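Local coordinates for protein salicylate 5-hydroxylase, large oxygenase component (Ralstonia sp., PDB 7C8Z) that hydroxylates salicylate at carbon 5 to give gentisate, as the large oxygenase component of a multicomponent Rieske non-haem iron enzyme system, at residues L205-R210 and T320-T325. Numbering follows the deposited sequence.
Sequences LHYFDR and TAVMTT
Val322 fills the space between Tyr207 and Arg210, and each of its methyls serves one of them. CG2 lies over one face of the Arg210 guanidinium, displaced toward the NH1 rim, with NH1 to CG2 at 3.4 Å. An extended chain with CG anti to the backbone N (chi1 171°) carries this flat group from helix to strand, where Gln334 OE1 accepts a hydrogen bond from NH1. CG1 meets the Tyr207 ring obliquely, CD1 to CG1 being 4.1 Å, as the two side chains cross at about a right angle. Thr324 contributes less, burying 28 Å² against 65 Å² for Val322, through a single approach of OG1 to Tyr207 CB at 4.0 Å. The four touching residues are buried, whereas on the helix His206 is exposed and reaches no part of the strand; its CD2 instead sits over the centre of one Tyr207 ring face. The segment axes stay 9.4 Å apart and cross at -117°, so side chains alone bridge the gap. Helix 196-211 thus packs on the antiparallel sheet of the catalytic domain: Tyr207 also touches Ala275 and Ile277 of strand 274-278 and hydrogen-bonds Lys266 through OH, while Met323 and Thr325 meet helix 232-238.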
loop_
_atom_site.group_PDB
_atom_site.type_symbol
_atom_site.label_atom_id
_atom_site.label_comp_id
_atom_site.label_asym_id
_atom_site.label_seq_id
_atom_site.Cartn_x
_atom_site.Cartn_y
_atom_site.Cartn_z
ATOM N N LEU A 205 10.253 28.760 29.232
ATOM C CA LEU A 205 10.367 29.904 28.333
ATOM C C LEU A 205 11.785 30.464 28.338
ATOM O O LEU A 205 12.224 31.031 27.328
ATOM C CB LEU A 205 9.348 30.991 28.686
ATOM C CG LEU A 205 9.393 32.153 27.686
ATOM C CD1 LEU A 205 8.311 32.003 26.630
ATOM C CD2 LEU A 205 9.291 33.510 28.370
ATOM N N HIS A 206 12.527 30.289 29.439
ATOM C CA HIS A 206 13.922 30.705 29.421
ATOM C C HIS A 206 14.709 29.954 28.346
ATOM O O HIS A 206 15.482 30.558 27.597
ATOM C CB HIS A 206 14.570 30.484 30.777
ATOM C CG HIS A 206 16.068 30.502 30.716
ATOM N ND1 HIS A 206 16.795 31.672 30.649
ATOM C CD2 HIS A 206 16.975 29.495 30.674
ATOM C CE1 HIS A 206 18.084 31.387 30.589
ATOM N NE2 HIS A 206 18.222 30.073 30.601
ATOM N N TYR A 207 14.509 28.641 28.233
ATOM C CA TYR A 207 15.263 27.883 27.238
ATOM C C TYR A 207 14.717 28.099 25.829
ATOM O O TYR A 207 15.491 28.147 24.857
ATOM C CB TYR A 207 15.272 26.406 27.630
ATOM C CG TYR A 207 15.992 26.201 28.943
ATOM C CD1 TYR A 207 17.377 26.246 29.009
ATOM C CD2 TYR A 207 15.286 26.011 30.124
ATOM C CE1 TYR A 207 18.039 26.082 30.208
ATOM C CE2 TYR A 207 15.941 25.847 31.329
ATOM C CZ TYR A 207 17.318 25.884 31.364
ATOM O OH TYR A 207 17.979 25.719 32.561
ATOM N N PHE A 208 13.392 28.232 25.704
ATOM C CA PHE A 208 12.788 28.637 24.439
ATOM C C PHE A 208 13.460 29.893 23.903
ATOM O O PHE A 208 13.939 29.922 22.765
ATOM C CB PHE A 208 11.284 28.864 24.621
ATOM C CG PHE A 208 10.564 29.243 23.346
ATOM C CD1 PHE A 208 10.608 30.543 22.856
ATOM C CD2 PHE A 208 9.834 28.297 22.642
ATOM C CE1 PHE A 208 9.949 30.887 21.684
ATOM C CE2 PHE A 208 9.171 28.635 21.474
ATOM C CZ PHE A 208 9.228 29.932 20.995
ATOM N N ASP A 209 13.486 30.954 24.716
ATOM C CA ASP A 209 14.139 32.194 24.313
ATOM C C ASP A 209 15.644 32.018 24.170
ATOM O O ASP A 209 16.285 32.750 23.412
ATOM C CB ASP A 209 13.820 33.294 25.323
ATOM C CG ASP A 209 12.330 33.557 25.443
ATOM O OD1 ASP A 209 11.585 33.236 24.491
ATOM O OD2 ASP A 209 11.898 34.085 26.487
ATOM N N ARG A 210 16.219 31.049 24.878
ATOM C CA ARG A 210 17.640 30.776 24.753
ATOM C C ARG A 210 17.988 30.343 23.336
ATOM O O ARG A 210 19.005 30.778 22.777
ATOM C CB ARG A 210 18.048 29.705 25.763
ATOM C CG ARG A 210 19.443 29.196 25.561
ATOM C CD ARG A 210 19.655 27.875 26.258
ATOM N NE ARG A 210 21.034 27.435 26.115
ATOM C CZ ARG A 210 21.428 26.483 25.278
ATOM N NH1 ARG A 210 20.540 25.870 24.512
ATOM N NH2 ARG A 210 22.708 26.145 25.208
ATOM N N THR A 320 25.672 23.004 27.187
ATOM C CA THR A 320 26.086 22.649 25.836
ATOM C C THR A 320 24.968 22.022 25.012
ATOM O O THR A 320 25.015 22.092 23.777
ATOM C CB THR A 320 27.297 21.717 25.867
ATOM O OG1 THR A 320 27.139 20.766 26.923
ATOM C CG2 THR A 320 28.563 22.525 26.109
ATOM N N ALA A 321 23.974 21.402 25.651
ATOM C CA ALA A 321 22.871 20.806 24.908
ATOM C C ALA A 321 21.574 21.011 25.672
ATOM O O ALA A 321 21.534 20.836 26.894
ATOM C CB ALA A 321 23.101 19.308 24.657
ATOM N N VAL A 322 20.513 21.382 24.951
ATOM C CA VAL A 322 19.184 21.510 25.546
ATOM C C VAL A 322 18.148 20.938 24.584
ATOM O O VAL A 322 18.025 21.397 23.440
ATOM C CB VAL A 322 18.830 22.969 25.902
ATOM C CG1 VAL A 322 17.416 23.050 26.462
ATOM C CG2 VAL A 322 19.815 23.541 26.904
ATOM N N MET A 323 17.400 19.945 25.054
ATOM C CA MET A 323 16.285 19.353 24.319
ATOM C C MET A 323 14.999 19.789 25.008
ATOM O O MET A 323 14.750 19.404 26.155
ATOM C CB MET A 323 16.405 17.832 24.280
ATOM C CG MET A 323 17.613 17.341 23.507
ATOM S SD MET A 323 17.623 17.949 21.812
ATOM C CE MET A 323 16.192 17.096 21.156
ATOM N N THR A 324 14.186 20.596 24.328
ATOM C CA THR A 324 12.994 21.182 24.929
ATOM C C THR A 324 11.748 20.621 24.257
ATOM O O THR A 324 11.547 20.809 23.054
ATOM C CB THR A 324 13.024 22.706 24.816
ATOM O OG1 THR A 324 14.165 23.205 25.519
ATOM C CG2 THR A 324 11.755 23.320 25.407
ATOM N N THR A 325 10.928 19.916 25.025
ATOM C CA THR A 325 9.661 19.390 24.536
ATOM C C THR A 325 8.538 20.356 24.895
ATOM O O THR A 325 8.292 20.609 26.083
ATOM C CB THR A 325 9.379 18.004 25.116
ATOM O OG1 THR A 325 9.696 17.989 26.516
ATOM C CG2 THR A 325 10.206 16.954 24.395
#